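Local coordinates for EF0056 (Enterococcus faecalis, PDB 6ORI), which is a surface protein of unknown function, possibly linked to biofilm formation, whose N-terminal region contains immunoglobulin-like folds and binds calcium, at residues Gln73-Leu78 / Asp163-Arg168; Ala79-Lys84 / Phe144-Asp149. All coordinates share one frame; numbering follows the deposited sequence. Where two conformers were deposited one is given.

From the N terminus, strand 68-74 runs into the short helix 76-79, which passes through a tight turn into strand 82-87. That turn meets the end of strand 135-144 in interaction 2, closing a loop with 59 residues between its segments. The chain continues through helices 148-155 and 157-162, then enters strand 166-173 beside strand 68-74; interaction 1 thereby closes the longer loop, with 84 residues between its segments and interaction 2 nested inside it. Both reach the same antiparallel sheet. They touch directly, L78 O lying 3.6 Å from F144 CE2, while L74 CD1 packs against V82 CG2.

Interaction 1: Gln73-Leu78 / Asp163-Arg168; sequences QLDERL and DRLMYR. With CA (calcium ion), chain B.
The carboxylate of D75 meets the backbone of M166 where strand 68-74 gives way to helix 76-79, and its side chain is a clear case of one acid serving several donors. CB rests 3.4 Å from M166 O. With CG anti to the backbone N (chi1 -161°), the carboxylate carbon comes to 4.0 Å from the methyl CD2 of L165. OD1 then accepts R77 N through its anti lone pair, an N-terminal helix cap, and also takes R77 NE. OD2 uses its own anti lone pair for M166 N at 3.1 Å and receives R77 NH2 at 2.9 Å from above the carboxylate plane, completing a side-on salt bridge.

Just before this cap the two chains are antiparallel strands of one sheet: Q73 and R168 form a hydrogen-bonded pair, and L74 and Y167 the following non-hydrogen-bonded pair. D75 N extends the ladder by bonding M166 O, so backbone and side chain of D75 both hold M166. On the face carrying Q73 and R168, a water joins Q73 OE1 to R168 NH1, while Q73 NE2 bonds F19 O and R168 pairs with E185.

The R77 guanidinium, held in place by its two bonds to D75, turns its far end to D163: NH1 and NH2 each lie 3.0 Å from D163 O and approach it from the same face of the carbonyl. L165 CD2 lies over one guanidinium face, toward its rim. D163 OD1 binds calcium at 2.3 Å, a site completed by S162, G372, D374, L400 and D402; R164 N donates to the D374 carboxylate, tying the loop after helix 157-162 to that site.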
loop_
_atom_site.group_PDB
_atom_site.type_symbol
_atom_site.label_atom_id
_atom_site.label_comp_id
_atom_site.label_asym_id
_atom_site.label_seq_id
_atom_site.Cartn_x
_atom_site.Cartn_y
_atom_site.Cartn_z
ATOM N N GLN A 73 -7.850 10.059 2.544
ATOM C CA GLN A 73 -7.746 10.451 3.945
ATOM C C GLN A 73 -6.285 10.772 4.244
ATOM O O GLN A 73 -5.379 10.011 3.852
ATOM C CB GLN A 73 -8.245 9.359 4.903
ATOM C CG GLN A 73 -8.134 9.757 6.384
ATOM C CD GLN A 73 -8.843 8.795 7.336
ATOM O OE1 GLN A 73 -9.897 8.242 7.020
ATOM N NE2 GLN A 73 -8.277 8.620 8.524
ATOM N N LEU A 74 -6.053 11.900 4.920
ATOM C CA LEU A 74 -4.713 12.279 5.356
ATOM C C LEU A 74 -4.676 12.364 6.869
ATOM O O LEU A 74 -5.630 12.769 7.505
ATOM C CB LEU A 74 -4.299 13.629 4.780
ATOM C CG LEU A 74 -4.240 13.706 3.275
ATOM C CD1 LEU A 74 -3.873 15.123 2.896
ATOM C CD2 LEU A 74 -3.267 12.719 2.678
ATOM N N ASP A 75 -3.541 12.000 7.435
ATOM C CA ASP A 75 -3.306 12.151 8.851
ATOM C C ASP A 75 -3.863 13.462 9.355
ATOM O O ASP A 75 -3.566 14.506 8.777
ATOM C CB ASP A 75 -1.805 12.078 9.097
ATOM C CG ASP A 75 -1.476 11.760 10.511
ATOM O OD1 ASP A 75 -1.719 12.624 11.380
ATOM O OD2 ASP A 75 -0.950 10.649 10.757
ATOM N N GLU A 76 -4.621 13.418 10.440
ATOM C CA GLU A 76 -5.185 14.633 11.026
ATOM C C GLU A 76 -4.128 15.697 11.294
ATOM O O GLU A 76 -4.410 16.911 11.202
ATOM C CB GLU A 76 -5.910 14.307 12.336
ATOM C CG GLU A 76 -7.213 13.536 12.172
ATOM C CD GLU A 76 -8.367 14.407 11.667
ATOM O OE1 GLU A 76 -9.512 13.904 11.641
ATOM O OE2 GLU A 76 -8.138 15.586 11.303
ATOM N N ARG A 77 -2.913 15.276 11.636
ATOM C CA ARG A 77 -1.869 16.221 11.994
ATOM C C ARG A 77 -1.422 17.036 10.791
ATOM O O ARG A 77 -0.938 18.158 10.941
ATOM C CB ARG A 77 -0.685 15.474 12.626
ATOM C CG ARG A 77 -1.035 14.888 13.989
ATOM C CD ARG A 77 0.024 13.911 14.499
ATOM N NE ARG A 77 0.113 12.741 13.634
ATOM C CZ ARG A 77 1.130 11.885 13.610
ATOM N NH1 ARG A 77 2.171 12.035 14.426
ATOM N NH2 ARG A 77 1.114 10.871 12.770
ATOM N N LEU A 78 -1.541 16.471 9.586
ATOM C CA LEU A 78 -1.324 17.219 8.354
ATOM C C LEU A 78 -2.593 17.913 7.910
ATOM O O LEU A 78 -2.545 19.055 7.450
ATOM C CB LEU A 78 -0.832 16.309 7.208
ATOM C CG LEU A 78 0.529 15.683 7.402
ATOM C CD1 LEU A 78 0.808 14.753 6.236
ATOM C CD2 LEU A 78 1.580 16.766 7.500
ATOM N N ASP A 163 4.377 8.133 15.953
ATOM C CA ASP A 163 3.197 7.917 15.103
ATOM C C ASP A 163 3.552 8.401 13.691
ATOM O O ASP A 163 3.728 9.608 13.444
ATOM C CB ASP A 163 1.982 8.725 15.587
ATOM C CG ASP A 163 1.226 8.083 16.741
ATOM O OD1 ASP A 163 1.447 6.914 17.070
ATOM O OD2 ASP A 163 0.334 8.770 17.297
ATOM N N ARG A 164 3.659 7.489 12.742
ATOM C CA ARG A 164 3.936 7.888 11.367
ATOM C C ARG A 164 2.738 8.638 10.771
ATOM O O ARG A 164 1.608 8.432 11.184
ATOM C CB ARG A 164 4.276 6.667 10.511
ATOM C CG ARG A 164 5.448 5.823 11.036
ATOM C CD ARG A 164 6.698 6.652 11.243
ATOM N NE ARG A 164 7.073 7.452 10.079
ATOM C CZ ARG A 164 8.173 7.292 9.335
ATOM N NH1 ARG A 164 8.383 8.117 8.302
ATOM N NH2 ARG A 164 9.053 6.320 9.605
ATOM N N LEU A 165 3.019 9.497 9.804
ATOM C CA LEU A 165 1.997 10.305 9.131
ATOM C C LEU A 165 1.321 9.479 8.067
ATOM O O LEU A 165 1.908 9.169 7.035
ATOM C CB LEU A 165 2.601 11.547 8.487
ATOM C CG LEU A 165 3.237 12.561 9.444
ATOM C CD1 LEU A 165 4.111 13.533 8.638
ATOM C CD2 LEU A 165 2.196 13.302 10.263
ATOM N N MET A 166 0.081 9.120 8.323
ATOM C CA MET A 166 -0.622 8.220 7.450
ATOM C C MET A 166 -1.352 8.871 6.299
ATOM O O MET A 166 -1.660 10.077 6.306
ATOM C CB MET A 166 -1.597 7.388 8.267
ATOM C CG MET A 166 -2.810 8.131 8.785
ATOM S SD MET A 166 -4.192 8.341 7.627
ATOM C CE MET A 166 -4.793 6.674 7.566
ATOM N N TYR A 167 -1.633 8.046 5.298
ATOM C CA TYR A 167 -2.619 8.365 4.274
ATOM C C TYR A 167 -3.391 7.092 3.953
ATOM O O TYR A 167 -2.884 5.988 4.152
ATOM C CB TYR A 167 -1.973 8.930 3.019
ATOM C CG TYR A 167 -0.928 8.066 2.366
ATOM C CD1 TYR A 167 -1.269 6.981 1.573
ATOM C CD2 TYR A 167 0.413 8.374 2.509
ATOM C CE1 TYR A 167 -0.268 6.204 0.974
ATOM C CE2 TYR A 167 1.399 7.631 1.906
ATOM C CZ TYR A 167 1.055 6.563 1.138
ATOM O OH TYR A 167 2.075 5.842 0.552
ATOM N N ARG A 168 -4.627 7.248 3.490
ATOM C CA ARG A 168 -5.424 6.135 2.977
ATOM C C ARG A 168 -6.146 6.594 1.729
ATOM O O ARG A 168 -6.838 7.618 1.760
ATOM C CB ARG A 168 -6.429 5.660 4.029
ATOM C CG ARG A 168 -7.371 4.532 3.563
ATOM C CD ARG A 168 -8.569 4.378 4.495
ATOM N NE ARG A 168 -9.255 3.105 4.329
ATOM C CZ ARG A 168 -10.511 2.863 4.693
ATOM N NH1 ARG A 168 -11.276 3.809 5.215
ATOM N NH2 ARG A 168 -10.999 1.645 4.524
HETATM CA CA CA B . 2.562 5.017 17.718
HETATM O O HOH W 1 -11.477 6.647 5.761
#

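Interaction 2: Ala79-Lys84 / Phe144-Asp149; sequences AQYVEK and FEKNLD
At Y81 and E145 the first torsions are alike, chi1 -69° and -65°, each placing CG beside its own backbone N; the glutamate then runs on extended and crosses the tyrosine at about a right angle. In the modelled conformer of E145, one of two, OE1 thus arrives in the plane of the ring, at the edge, 3.2 Å from Y81 CD1, with the carboxylate turned 59° from the ring. K146 approaches differently. Its extended chain carries CD over one ring face, 4.2 Å from the centroid, in a CH-pi contact, and CE to 3.4 Å from Y81 CE1; the bend at chi4 turns only NZ. Q80 CG lies against the opposite face, so the ring is sandwiched between aliphatic chains.

Between the backbones, E145 N donates to Y81 O at 2.8 Å. Y81 belongs to the type I turn A79-V82 that leads from helix 76-79 into strand 82-87. V82 faces F144 as a non-hydrogen-bonded antiparallel pair at the end of strand 135-144, and one residue further E83 and K84 both oppose T143 in a classic beta bulge. The V82 and F144 side chains diverge, yet V82 CG2 still touches F144 CE2 at 3.7 Å; L148 CD2 lies over one face of the F144 ring.

A water donates to both V82 O and E145 OE2, at 2.7 Å each. E83 OE1 lies 5.6 Å from E145 OE2, and a second water makes weak bonds to both; the like charges may slightly raise the proton affinity of one acid, though solvent would screen much of this. The C-H edge of Y81 probably gives E145 OE1 a weakly positive neighbour.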
loop_
_atom_site.group_PDB
_atom_site.type_symbol
_atom_site.label_atom_id
_atom_site.label_comp_id
_atom_site.label_asym_id
_atom_site.label_seq_id
_atom_site.Cartn_x
_atom_site.Cartn_y
_atom_site.Cartn_z
ATOM N N ALA A 79 -3.715 17.213 7.987
ATOM C CA ALA A 79 -4.967 17.702 7.434
ATOM C C ALA A 79 -5.353 19.063 8.010
ATOM O O ALA A 79 -5.901 19.924 7.300
ATOM C CB ALA A 79 -6.076 16.690 7.684
ATOM N N GLN A 80 -5.050 19.291 9.278
ATOM C CA GLN A 80 -5.411 20.550 9.919
ATOM C C GLN A 80 -4.819 21.766 9.205
ATOM O O GLN A 80 -5.345 22.870 9.342
ATOM C CB GLN A 80 -4.972 20.523 11.380
ATOM C CG GLN A 80 -3.473 20.472 11.543
ATOM C CD GLN A 80 -3.003 20.466 12.995
ATOM O OE1 GLN A 80 -3.569 21.154 13.838
ATOM N NE2 GLN A 80 -1.952 19.683 13.280
ATOM N N TYR A 81 -3.751 21.561 8.437
ATOM C CA TYR A 81 -3.065 22.651 7.738
ATOM C C TYR A 81 -3.172 22.594 6.225
ATOM O O TYR A 81 -2.559 23.387 5.525
ATOM C CB TYR A 81 -1.577 22.716 8.140
ATOM C CG TYR A 81 -1.383 23.161 9.581
ATOM C CD1 TYR A 81 -1.890 24.380 10.012
ATOM C CD2 TYR A 81 -0.716 22.367 10.492
ATOM C CE1 TYR A 81 -1.725 24.804 11.322
ATOM C CE2 TYR A 81 -0.546 22.790 11.820
ATOM C CZ TYR A 81 -1.051 24.004 12.213
ATOM O OH TYR A 81 -0.887 24.414 13.521
ATOM N N VAL A 82 -3.944 21.667 5.682
ATOM C CA VAL A 82 -4.113 21.593 4.229
ATOM C C VAL A 82 -5.036 22.712 3.758
ATOM O O VAL A 82 -6.111 22.908 4.324
ATOM C CB VAL A 82 -4.689 20.248 3.778
ATOM C CG1 VAL A 82 -5.040 20.259 2.294
ATOM C CG2 VAL A 82 -3.704 19.118 4.061
ATOM N N GLU A 83 -4.603 23.459 2.744
ATOM C CA GLU A 83 -5.453 24.463 2.117
ATOM C C GLU A 83 -6.113 23.964 0.852
ATOM O O GLU A 83 -7.284 24.253 0.615
ATOM C CB GLU A 83 -4.659 25.731 1.802
ATOM C CG GLU A 83 -5.562 26.788 1.151
ATOM C CD GLU A 83 -4.987 28.179 1.136
ATOM O OE1 GLU A 83 -4.126 28.507 1.979
ATOM O OE2 GLU A 83 -5.418 28.961 0.256
ATOM N N LYS A 84 -5.380 23.239 0.022
ATOM C CA LYS A 84 -5.866 22.838 -1.282
ATOM C C LYS A 84 -5.151 21.567 -1.728
ATOM O O LYS A 84 -3.982 21.383 -1.404
ATOM C CB LYS A 84 -5.573 24.017 -2.246
ATOM C CG LYS A 84 -5.661 23.786 -3.737
ATOM C CD LYS A 84 -5.255 25.079 -4.520
ATOM C CE LYS A 84 -3.852 25.647 -4.158
ATOM N NZ LYS A 84 -3.405 26.857 -4.988
ATOM N N PHE A 144 -0.177 23.486 1.672
ATOM C CA PHE A 144 -0.407 23.726 3.100
ATOM C C PHE A 144 -0.438 25.207 3.445
ATOM O O PHE A 144 0.115 26.028 2.726
ATOM C CB PHE A 144 0.683 23.015 3.939
ATOM C CG PHE A 144 0.621 21.495 3.904
ATOM C CD1 PHE A 144 1.267 20.796 2.914
ATOM C CD2 PHE A 144 -0.094 20.790 4.847
ATOM C CE1 PHE A 144 1.197 19.394 2.880
ATOM C CE2 PHE A 144 -0.145 19.413 4.827
ATOM C CZ PHE A 144 0.489 18.714 3.817
ATOM N N GLU A 145 -1.069 25.527 4.575
ATOM C CA GLU A 145 -1.152 26.901 5.085
ATOM C C GLU A 145 0.172 27.449 5.565
ATOM O O GLU A 145 0.363 28.669 5.621
ATOM C CB GLU A 145 -2.102 26.945 6.280
ATOM C CG GLU A 145 -3.532 26.619 5.948
ATOM C CD GLU A 145 -4.402 26.522 7.190
ATOM O OE1 GLU A 145 -3.869 26.211 8.285
ATOM O OE2 GLU A 145 -5.623 26.750 7.073
ATOM N N LYS A 146 1.055 26.540 5.956
ATOM C CA LYS A 146 2.370 26.874 6.509
ATOM C C LYS A 146 3.383 25.971 5.857
ATOM O O LYS A 146 3.046 24.917 5.314
ATOM C CB LYS A 146 2.435 26.559 8.017
ATOM C CG LYS A 146 1.480 27.296 8.897
ATOM C CD LYS A 146 1.582 26.732 10.329
ATOM C CE LYS A 146 0.576 27.370 11.272
ATOM N NZ LYS A 146 0.869 28.809 11.504
ATOM N N ASN A 147 4.650 26.328 5.951
ATOM C CA ASN A 147 5.683 25.439 5.490
ATOM C C ASN A 147 5.786 24.172 6.351
ATOM O O ASN A 147 5.421 24.178 7.528
ATOM C CB ASN A 147 7.023 26.155 5.467
ATOM C CG ASN A 147 7.091 27.207 4.380
ATOM O OD1 ASN A 147 6.481 27.068 3.322
ATOM N ND2 ASN A 147 7.847 28.264 4.628
ATOM N N LEU A 148 6.290 23.102 5.750
ATOM C CA LEU A 148 6.270 21.812 6.402
ATOM C C LEU A 148 7.199 21.757 7.608
ATOM O O LEU A 148 6.880 21.058 8.567
ATOM C CB LEU A 148 6.574 20.729 5.380
ATOM C CG LEU A 148 5.324 20.478 4.527
ATOM C CD1 LEU A 148 5.681 19.901 3.173
ATOM C CD2 LEU A 148 4.355 19.560 5.256
ATOM N N ASP A 149 8.303 22.507 7.594
ATOM C CA ASP A 149 9.178 22.570 8.769
ATOM C C ASP A 149 8.431 23.114 9.983
ATOM O O ASP A 149 8.563 22.573 11.087
ATOM C CB ASP A 149 10.487 23.345 8.523
ATOM C CG ASP A 149 10.300 24.780 7.985
ATOM O OD1 ASP A 149 9.179 25.315 7.858
ATOM O OD2 ASP A 149 11.347 25.408 7.682
HETATM O O HOH W 2 -6.748 24.371 6.468
HETATM O O HOH W 3 -5.642 28.814 4.427
#